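Putative oxidoreductase (Thermus thermophilus, PDB 2ISM) is a putative oxidoreductase of the glucose/sorbosone dehydrogenase family, a six-bladed beta-propeller protein modelled with bound calcium. Local coordinates at residues L30-A35 with A47-R52; V150-V155 with G168-R173; L172-E177 with R193-S198. All blocks are in the same frame, centred on the assembly; numbering follows the deposited sequence.

Contact 1: residues L30-A35 with A47-R52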
loop_
_atom_site.group_PDB
_atom_site.type_symbol
_atom_site.label_atom_id
_atom_site.label_comp_id
_atom_site.label_asym_id
_atom_site.label_seq_id
_atom_site.Cartn_x
_atom_site.Cartn_y
_atom_site.Cartn_z
ATOM N N LEU B 30 -15.946 -6.423 20.898
ATOM C CA LEU B 30 -17.070 -6.615 19.980
ATOM C C LEU B 30 -17.477 -8.083 19.860
ATOM O O LEU B 30 -16.665 -8.985 20.068
ATOM C CB LEU B 30 -16.703 -6.073 18.592
ATOM C CG LEU B 30 -16.280 -4.598 18.522
ATOM C CD1 LEU B 30 -15.439 -4.360 17.280
ATOM C CD2 LEU B 30 -17.520 -3.701 18.519
ATOM N N GLU B 31 -18.740 -8.322 19.525
ATOM C CA GLU B 31 -19.219 -9.687 19.373
ATOM C C GLU B 31 -19.427 -9.995 17.896
ATOM O O GLU B 31 -20.462 -9.662 17.319
ATOM C CB GLU B 31 -20.530 -9.889 20.134
ATOM C CG GLU B 31 -20.796 -11.346 20.459
ATOM C CD GLU B 31 -22.091 -11.555 21.208
ATOM O OE1 GLU B 31 -22.648 -10.564 21.733
ATOM O OE2 GLU B 31 -22.545 -12.718 21.274
ATOM N N VAL B 32 -18.424 -10.621 17.296
ATOM C CA VAL B 32 -18.453 -10.994 15.887
ATOM C C VAL B 32 -18.654 -9.811 14.927
ATOM O O VAL B 32 -19.692 -9.697 14.269
ATOM C CB VAL B 32 -19.553 -12.059 15.610
ATOM C CG1 VAL B 32 -19.350 -12.670 14.221
ATOM C CG2 VAL B 32 -19.505 -13.150 16.677
ATOM N N PRO B 33 -17.667 -8.899 14.856
ATOM C CA PRO B 33 -17.779 -7.749 13.948
ATOM C C PRO B 33 -17.688 -8.304 12.527
ATOM O O PRO B 33 -16.608 -8.636 12.034
ATOM C CB PRO B 33 -16.581 -6.882 14.337
ATOM C CG PRO B 33 -15.600 -7.870 14.898
ATOM C CD PRO B 33 -16.480 -8.775 15.717
ATOM N N TRP B 34 -18.842 -8.394 11.881
ATOM C CA TRP B 34 -18.968 -8.976 10.549
ATOM C C TRP B 34 -18.554 -8.098 9.377
ATOM O O TRP B 34 -18.025 -8.600 8.382
ATOM C CB TRP B 34 -20.420 -9.412 10.342
ATOM C CG TRP B 34 -20.584 -10.758 9.717
ATOM C CD1 TRP B 34 -20.657 -11.963 10.362
ATOM C CD2 TRP B 34 -20.712 -11.041 8.321
ATOM N NE1 TRP B 34 -20.823 -12.979 9.450
ATOM C CE2 TRP B 34 -20.861 -12.441 8.190
ATOM C CE3 TRP B 34 -20.716 -10.245 7.164
ATOM C CZ2 TRP B 34 -21.015 -13.066 6.947
ATOM C CZ3 TRP B 34 -20.870 -10.869 5.925
ATOM C CH2 TRP B 34 -21.018 -12.265 5.831
ATOM N N ALA B 35 -18.821 -6.801 9.486
ATOM C CA ALA B 35 -18.507 -5.859 8.415
ATOM C C ALA B 35 -18.209 -4.467 8.951
ATOM O O ALA B 35 -18.664 -4.097 10.035
ATOM C CB ALA B 35 -19.676 -5.790 7.435
ATOM N N ALA B 47 -20.765 -3.722 12.164
ATOM C CA ALA B 47 -21.924 -4.593 12.303
ATOM C C ALA B 47 -21.574 -5.804 13.162
ATOM O O ALA B 47 -20.684 -6.577 12.813
ATOM C CB ALA B 47 -22.407 -5.049 10.926
ATOM N N GLU B 48 -22.264 -5.956 14.291
ATOM C CA GLU B 48 -22.051 -7.097 15.182
ATOM C C GLU B 48 -23.163 -8.093 14.870
ATOM O O GLU B 48 -24.336 -7.733 14.859
ATOM C CB GLU B 48 -22.137 -6.667 16.645
ATOM C CG GLU B 48 -20.917 -5.908 17.146
ATOM C CD GLU B 48 -21.040 -5.551 18.614
ATOM O OE1 GLU B 48 -21.837 -4.649 18.936
ATOM O OE2 GLU B 48 -20.357 -6.184 19.448
ATOM N N ARG B 49 -22.795 -9.346 14.630
ATOM C CA ARG B 49 -23.772 -10.364 14.264
ATOM C C ARG B 49 -25.020 -10.483 15.144
ATOM O O ARG B 49 -26.096 -10.829 14.648
ATOM C CB ARG B 49 -23.085 -11.725 14.137
ATOM C CG ARG B 49 -23.882 -12.725 13.300
ATOM C CD ARG B 49 -23.080 -13.982 13.019
ATOM N NE ARG B 49 -22.747 -14.710 14.240
ATOM C CZ ARG B 49 -22.058 -15.847 14.264
ATOM N NH1 ARG B 49 -21.623 -16.389 13.131
ATOM N NH2 ARG B 49 -21.821 -16.454 15.418
ATOM N N PRO B 50 -24.897 -10.219 16.461
ATOM C CA PRO B 50 -26.068 -10.312 17.345
ATOM C C PRO B 50 -27.159 -9.286 17.025
ATOM O O PRO B 50 -28.236 -9.318 17.619
ATOM C CB PRO B 50 -25.469 -10.102 18.735
ATOM C CG PRO B 50 -24.112 -10.708 18.595
ATOM C CD PRO B 50 -23.657 -10.168 17.255
ATOM N N GLY B 51 -26.875 -8.364 16.105
ATOM C CA GLY B 51 -27.879 -7.379 15.730
ATOM C C GLY B 51 -27.634 -5.919 16.069
ATOM O O GLY B 51 -28.560 -5.111 16.001
ATOM N N ARG B 52 -26.406 -5.565 16.434
ATOM C CA ARG B 52 -26.091 -4.176 16.761
ATOM C C ARG B 52 -25.131 -3.591 15.739
ATOM O O ARG B 52 -24.181 -4.257 15.335
ATOM C CB ARG B 52 -25.406 -4.062 18.129
ATOM C CG ARG B 52 -26.175 -4.604 19.323
ATOM C CD ARG B 52 -25.346 -4.430 20.604
ATOM N NE ARG B 52 -24.117 -5.229 20.604
ATOM C CZ ARG B 52 -24.056 -6.517 20.933
ATOM N NH1 ARG B 52 -25.156 -7.163 21.298
ATOM N NH2 ARG B 52 -22.895 -7.162 20.894
HETATM O O HOH W 1 -21.536 -15.615 10.353
#

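Contact 2: residues V150-V155 with G168-R173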
loop_
_atom_site.group_PDB
_atom_site.type_symbol
_atom_site.label_atom_id
_atom_site.label_comp_id
_atom_site.label_asym_id
_atom_site.label_seq_id
_atom_site.Cartn_x
_atom_site.Cartn_y
_atom_site.Cartn_z
ATOM N N VAL B 150 -24.647 -8.662 -3.679
ATOM C CA VAL B 150 -25.042 -9.417 -2.486
ATOM C C VAL B 150 -24.700 -10.898 -2.601
ATOM O O VAL B 150 -25.077 -11.537 -3.580
ATOM C CB VAL B 150 -26.573 -9.319 -2.285
ATOM C CG1 VAL B 150 -26.976 -9.954 -0.960
ATOM C CG2 VAL B 150 -27.015 -7.857 -2.368
ATOM N N THR B 151 -23.999 -11.452 -1.609
ATOM C CA THR B 151 -23.682 -12.875 -1.651
ATOM C C THR B 151 -24.703 -13.609 -0.787
ATOM O O THR B 151 -25.149 -13.084 0.234
ATOM C CB THR B 151 -22.247 -13.191 -1.128
ATOM O OG1 THR B 151 -22.182 -12.991 0.289
ATOM C CG2 THR B 151 -21.220 -12.298 -1.806
ATOM N N THR B 152 -25.093 -14.807 -1.211
ATOM C CA THR B 152 -26.066 -15.602 -0.459
ATOM C C THR B 152 -25.628 -17.060 -0.404
ATOM O O THR B 152 -24.946 -17.545 -1.311
ATOM C CB THR B 152 -27.469 -15.557 -1.103
ATOM O OG1 THR B 152 -27.456 -16.287 -2.338
ATOM C CG2 THR B 152 -27.887 -14.118 -1.372
ATOM N N GLY B 153 -26.019 -17.753 0.661
ATOM C CA GLY B 153 -25.664 -19.154 0.806
ATOM C C GLY B 153 -26.832 -20.016 0.375
ATOM O O GLY B 153 -27.937 -19.499 0.193
ATOM N N GLU B 154 -26.604 -21.314 0.193
ATOM C CA GLU B 154 -27.692 -22.202 -0.212
ATOM C C GLU B 154 -28.329 -22.925 0.975
ATOM O O GLU B 154 -28.944 -23.977 0.819
ATOM C CB GLU B 154 -27.222 -23.211 -1.281
ATOM C CG GLU B 154 -25.777 -23.684 -1.179
ATOM C CD GLU B 154 -25.512 -24.573 0.023
ATOM O OE1 GLU B 154 -25.076 -25.726 -0.182
ATOM O OE2 GLU B 154 -25.733 -24.123 1.169
ATOM N N VAL B 155 -28.183 -22.326 2.155
ATOM C CA VAL B 155 -28.747 -22.835 3.406
ATOM C C VAL B 155 -28.703 -24.348 3.610
ATOM O O VAL B 155 -29.630 -24.934 4.168
ATOM C CB VAL B 155 -30.204 -22.342 3.586
ATOM C CG1 VAL B 155 -30.233 -20.823 3.524
ATOM C CG2 VAL B 155 -31.117 -22.941 2.508
ATOM N N GLY B 168 -30.769 -18.280 -3.460
ATOM C CA GLY B 168 -29.699 -18.872 -2.668
ATOM C C GLY B 168 -28.527 -19.459 -3.442
ATOM O O GLY B 168 -28.699 -19.994 -4.538
ATOM N N GLY B 169 -27.333 -19.363 -2.861
ATOM C CA GLY B 169 -26.134 -19.878 -3.505
ATOM C C GLY B 169 -25.810 -19.027 -4.716
ATOM O O GLY B 169 -25.379 -19.534 -5.750
ATOM N N LYS B 170 -26.004 -17.721 -4.567
ATOM C CA LYS B 170 -25.796 -16.770 -5.651
ATOM C C LYS B 170 -25.040 -15.525 -5.235
ATOM O O LYS B 170 -24.716 -15.318 -4.067
ATOM C CB LYS B 170 -27.153 -16.268 -6.169
ATOM C CG LYS B 170 -28.195 -17.328 -6.513
ATOM C CD LYS B 170 -27.841 -18.076 -7.788
ATOM C CE LYS B 170 -29.031 -18.884 -8.291
ATOM N NZ LYS B 170 -29.483 -19.910 -7.305
ATOM N N ILE B 171 -24.749 -14.707 -6.240
ATOM C CA ILE B 171 -24.184 -13.389 -6.033
ATOM C C ILE B 171 -25.222 -12.597 -6.819
ATOM O O ILE B 171 -25.461 -12.866 -8.003
ATOM C CB ILE B 171 -22.785 -13.186 -6.650
ATOM C CG1 ILE B 171 -21.733 -13.895 -5.790
ATOM C CG2 ILE B 171 -22.457 -11.692 -6.696
ATOM C CD1 ILE B 171 -20.298 -13.683 -6.266
ATOM N N LEU B 172 -25.878 -11.660 -6.146
ATOM C CA LEU B 172 -26.910 -10.858 -6.778
ATOM C C LEU B 172 -26.389 -9.463 -7.062
ATOM O O LEU B 172 -25.450 -9.005 -6.415
ATOM C CB LEU B 172 -28.129 -10.764 -5.850
ATOM C CG LEU B 172 -28.569 -12.067 -5.163
ATOM C CD1 LEU B 172 -29.661 -11.770 -4.140
ATOM C CD2 LEU B 172 -29.057 -13.060 -6.200
ATOM N N ARG B 173 -26.997 -8.790 -8.036
ATOM C CA ARG B 173 -26.607 -7.423 -8.362
ATOM C C ARG B 173 -27.870 -6.590 -8.543
ATOM O O ARG B 173 -28.716 -6.894 -9.384
ATOM C CB ARG B 173 -25.763 -7.359 -9.632
ATOM C CG ARG B 173 -25.146 -5.983 -9.828
ATOM C CD ARG B 173 -24.314 -5.899 -11.087
ATOM N NE ARG B 173 -25.139 -6.030 -12.277
ATOM C CZ ARG B 173 -24.859 -5.451 -13.438
ATOM N NH1 ARG B 173 -23.776 -4.701 -13.558
ATOM N NH2 ARG B 173 -25.660 -5.624 -14.479
#

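Contact 3: residues L172-E177 with R193-S198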
loop_
_atom_site.group_PDB
_atom_site.type_symbol
_atom_site.label_atom_id
_atom_site.label_comp_id
_atom_site.label_asym_id
_atom_site.label_seq_id
_atom_site.Cartn_x
_atom_site.Cartn_y
_atom_site.Cartn_z
ATOM N N LEU B 172 -25.878 -11.660 -6.146
ATOM C CA LEU B 172 -26.910 -10.858 -6.778
ATOM C C LEU B 172 -26.389 -9.463 -7.062
ATOM O O LEU B 172 -25.450 -9.005 -6.415
ATOM C CB LEU B 172 -28.129 -10.764 -5.850
ATOM C CG LEU B 172 -28.569 -12.067 -5.163
ATOM C CD1 LEU B 172 -29.661 -11.770 -4.140
ATOM C CD2 LEU B 172 -29.057 -13.060 -6.200
ATOM N N ARG B 173 -26.997 -8.790 -8.036
ATOM C CA ARG B 173 -26.607 -7.423 -8.362
ATOM C C ARG B 173 -27.870 -6.590 -8.543
ATOM O O ARG B 173 -28.716 -6.894 -9.384
ATOM C CB ARG B 173 -25.763 -7.359 -9.632
ATOM C CG ARG B 173 -25.146 -5.983 -9.828
ATOM C CD ARG B 173 -24.314 -5.899 -11.087
ATOM N NE ARG B 173 -25.139 -6.030 -12.277
ATOM C CZ ARG B 173 -24.859 -5.451 -13.438
ATOM N NH1 ARG B 173 -23.776 -4.701 -13.558
ATOM N NH2 ARG B 173 -25.660 -5.624 -14.479
ATOM N N LEU B 174 -27.985 -5.540 -7.742
ATOM C CA LEU B 174 -29.160 -4.685 -7.763
ATOM C C LEU B 174 -28.789 -3.212 -7.893
ATOM O O LEU B 174 -27.630 -2.841 -7.750
ATOM C CB LEU B 174 -29.920 -4.858 -6.449
ATOM C CG LEU B 174 -30.028 -6.246 -5.811
ATOM C CD1 LEU B 174 -30.564 -6.098 -4.390
ATOM C CD2 LEU B 174 -30.937 -7.142 -6.641
ATOM N N THR B 175 -29.784 -2.375 -8.162
ATOM C CA THR B 175 -29.542 -0.943 -8.222
ATOM C C THR B 175 -29.652 -0.586 -6.741
ATOM O O THR B 175 -30.141 -1.392 -5.944
ATOM C CB THR B 175 -30.652 -0.193 -8.975
ATOM O OG1 THR B 175 -31.887 -0.333 -8.260
ATOM C CG2 THR B 175 -30.808 -0.740 -10.389
ATOM N N PRO B 176 -29.197 0.609 -6.347
ATOM C CA PRO B 176 -29.293 0.978 -4.931
ATOM C C PRO B 176 -30.734 0.976 -4.418
ATOM O O PRO B 176 -30.969 0.921 -3.214
ATOM C CB PRO B 176 -28.664 2.365 -4.900
ATOM C CG PRO B 176 -27.614 2.264 -5.975
ATOM C CD PRO B 176 -28.377 1.582 -7.089
ATOM N N GLU B 177 -31.695 1.027 -5.334
ATOM C CA GLU B 177 -33.103 1.025 -4.952
ATOM C C GLU B 177 -33.677 -0.384 -4.802
ATOM O O GLU B 177 -34.839 -0.548 -4.428
ATOM C CB GLU B 177 -33.934 1.824 -5.962
ATOM C CG GLU B 177 -33.682 3.324 -5.916
ATOM C CD GLU B 177 -33.949 3.911 -4.545
ATOM O OE1 GLU B 177 -35.057 3.692 -4.009
ATOM O OE2 GLU B 177 -33.055 4.593 -4.002
ATOM N N ARG B 193 -34.594 -15.689 -11.524
ATOM C CA ARG B 193 -34.649 -14.467 -10.722
ATOM C C ARG B 193 -33.775 -13.437 -11.435
ATOM O O ARG B 193 -32.579 -13.651 -11.620
ATOM C CB ARG B 193 -34.105 -14.715 -9.307
ATOM C CG ARG B 193 -35.003 -15.563 -8.406
ATOM C CD ARG B 193 -36.369 -14.910 -8.171
ATOM N NE ARG B 193 -36.285 -13.567 -7.590
ATOM C CZ ARG B 193 -36.755 -13.234 -6.389
ATOM N NH1 ARG B 193 -37.342 -14.147 -5.625
ATOM N NH2 ARG B 193 -36.653 -11.984 -5.954
ATOM N N PRO B 194 -34.360 -12.302 -11.842
ATOM C CA PRO B 194 -33.596 -11.264 -12.539
ATOM C C PRO B 194 -32.468 -10.636 -11.718
ATOM O O PRO B 194 -31.580 -9.986 -12.270
ATOM C CB PRO B 194 -34.674 -10.258 -12.944
ATOM C CG PRO B 194 -35.668 -10.374 -11.823
ATOM C CD PRO B 194 -35.751 -11.876 -11.609
ATOM N N GLU B 195 -32.491 -10.841 -10.404
ATOM C CA GLU B 195 -31.457 -10.284 -9.535
ATOM C C GLU B 195 -30.133 -11.049 -9.612
ATOM O O GLU B 195 -29.088 -10.524 -9.232
ATOM C CB GLU B 195 -31.929 -10.273 -8.075
ATOM C CG GLU B 195 -33.215 -9.489 -7.826
ATOM C CD GLU B 195 -34.468 -10.326 -8.018
ATOM O OE1 GLU B 195 -34.376 -11.420 -8.614
ATOM O OE2 GLU B 195 -35.547 -9.883 -7.571
ATOM N N VAL B 196 -30.175 -12.281 -10.112
ATOM C CA VAL B 196 -28.972 -13.115 -10.184
ATOM C C VAL B 196 -27.860 -12.631 -11.106
ATOM O O VAL B 196 -28.086 -12.371 -12.288
ATOM C CB VAL B 196 -29.324 -14.565 -10.584
ATOM C CG1 VAL B 196 -28.050 -15.381 -10.789
ATOM C CG2 VAL B 196 -30.178 -15.199 -9.505
ATOM N N TYR B 197 -26.658 -12.524 -10.545
ATOM C CA TYR B 197 -25.485 -12.097 -11.293
ATOM C C TYR B 197 -24.647 -13.337 -11.607
ATOM O O TYR B 197 -24.197 -13.514 -12.739
ATOM C CB TYR B 197 -24.666 -11.103 -10.476
ATOM C CG TYR B 197 -23.549 -10.437 -11.250
ATOM C CD1 TYR B 197 -23.827 -9.513 -12.260
ATOM C CD2 TYR B 197 -22.212 -10.711 -10.957
ATOM C CE1 TYR B 197 -22.799 -8.874 -12.956
ATOM C CE2 TYR B 197 -21.178 -10.082 -11.645
ATOM C CZ TYR B 197 -21.478 -9.164 -12.639
ATOM O OH TYR B 197 -20.459 -8.518 -13.297
ATOM N N SER B 198 -24.428 -14.182 -10.598
ATOM C CA SER B 198 -23.680 -15.430 -10.776
ATOM C C SER B 198 -24.303 -16.518 -9.898
ATOM O O SER B 198 -24.965 -16.219 -8.907
ATOM C CB SER B 198 -22.191 -15.248 -10.434
ATOM O OG SER B 198 -21.984 -14.945 -9.067
#

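Contact 1: residues L30-A35 with A47-R52
Ala47 meets Ala35 and Trp34 through its backbone where the first two strands of a propeller blade, 33-38 and 44-48, pair as an antiparallel beta hairpin. Trp34 N donates to Ala47 O over 2.8 Å, and the same oxygen receives a CA-H contact from Pro33. Next comes Glu48, whose backbone forms the non-hydrogen-bonded pair with Pro33 while its carboxylate reaches the backbone of Leu30 and Glu31, just before strand 33-38. Glu48 OE2 accepts the backbone N-H of Glu31 at 2.7 Å, on its anti lone pair and almost straight (168°). Leu30 CD2 lies against the same carboxylate, the two side chains crossing at about a right angle.

At Arg49 the backbone N donates to Val32 O at 3.1 Å. With CG anti to the backbone N (chi1 -160°) and a bend at chi3, the Arg49 chain passes Val32, whose CG1 sits over one face of the guanidinium, offset toward its rim. Arg49 CD approaches Trp34 CD1 obliquely. One water accepts from both Trp34 NE1 and Arg49 NH1, lying in the plane of each group, and Arg49 NH2 goes on to the carbonyl of Asp336. Pro50 puts CG 3.4 Å from Glu31 CD, so the ring rests against the carboxylate.

Beyond Gly51, which with Arg52 makes a G1 beta bulge facing Glu48, the salt-bridge network closes. Arg52 grips Glu48 side-on, NE to OE1 and NH2 to OE2, both from above the carboxylate plane; Arg54 also pairs with OE1. This concentration of positive charge probably favours an ionised Glu48. Arg52 NH2 makes a further, longer salt bridge of 3.5 Å to Glu31 OE1, which lies at the guanidinium edge.

Contact 2: residues V150-V155 with G168-R173
Val150 and Leu172 form an antiparallel hydrogen-bonded pair, joining the two middle strands of a four-stranded propeller blade. Their backbone bonds run both ways, Val150 N to Leu172 O at 2.9 Å and Leu172 N to Val150 O at 2.7 Å. Thr152 N continues the ladder by donating to Lys170 O.

Beyond this point a side chain takes part in the pairing. Thr152 OG1, set between its own backbone N and carbonyl carbon (chi1 70°), accepts from Lys170 N at 3.0 Å and is also hydrogen-bonded to Leu167 O. A weak bond from Gly169 N to Gly153 O follows.

Among apolar contacts, Val150 CB faces Leu172 CB, and Thr152 CG2 meets Leu172 CD1 at 4.0 Å, the two side chains crossing at about a right angle. On the face with Thr151 and Ile171, CG2 of the former approaches CG1 of the latter.

Neither charged end bonds across the contact. Lys170, bent at chi2 and chi4, curls back so that NZ donates to Gly168 O at 2.9 Å and to the carbonyls of Asp163 and Ser166; Glu154 reaches His135 and Trp245. The buried ammonium is thus held by three carbonyl oxygens, so hydrogen bonding to the backbone probably offsets part of the cost of burying it.

Contact 3: residues L172-E177 with R193-S198
Arg173 packs on the Tyr197 ring, the two side chains crossing at a slant with the guanidinium and ring planes 39° apart. Tyr197 CE1 sits over one face of the guanidinium, 3.7 Å above its plane and displaced toward the rim. The nearest approach is from Arg173 NE to Tyr197 CD1, also 3.7 Å, while Arg173 CD also touches CD1 and CE1 of Tyr197, and Arg173 CB touches CD1. Arg173 places CG anti to the backbone N (chi1 -169°) and then bends at chi3. Its NH1 forms a salt bridge with Asp145, which probably helps set the rotation of the guanidinium, and Tyr149 meets the tyrosine ring edge-to-face.

In the backbone, Arg173 N donates to Glu195 O at 3.0 Å. This bond links the third strand of the propeller blade, 170-174, to the outermost strand, 196-199, which is entered through a type I turn from Arg193 to Val196. Leu172 and Val196 form the antiparallel non-hydrogen-bonded pair that follows, and a classic beta bulge places Tyr197 and Ser198 both opposite Ile171.

On the other side of Arg173 in the sequence, Leu174 slants across Glu195 and brings CD2 to 3.5 Å from Glu195 CG, an aliphatic contact with the stem of the acid. Leu172 CD2 makes a looser one, 4.1 Å from Val196 CG2. The bend of Glu195 at chi2 (88°) carries its carboxylate away from the leucines to Arg193 within the turn. Arg193 NE and NH2 grip Glu195 side-on: NE reaches OE1 on its syn side, tilted out of the carboxylate plane, and Arg193 NH2 meets Glu195 OE2 at 2.9 Å from above the carboxylate plane, although OE2 itself lies in the guanidinium plane.

Overall arrangement
Contacts 2 and 3 are successive steps across one propeller blade, sharing Leu172 and Arg173 on strand 170-174, with centres 10 Å apart. Strand 148-151 flanks that strand in contact 2, and strand 196-199 flanks it in contact 3; Ile171 O probably accepts a hydrogen bond from Tyr197 N (2.8 Å), tying the two contacts directly. Contact 1 belongs to a different blade, its centre 20 Å from that of contact 2 and 25 Å from that of contact 3. Nearest atoms of contacts 1 and 2 remain about 6 Å apart. The calcium ion, bound by Glu233 and Tyr243, lies about 11 Å from the Ile171 side chain of contact 2.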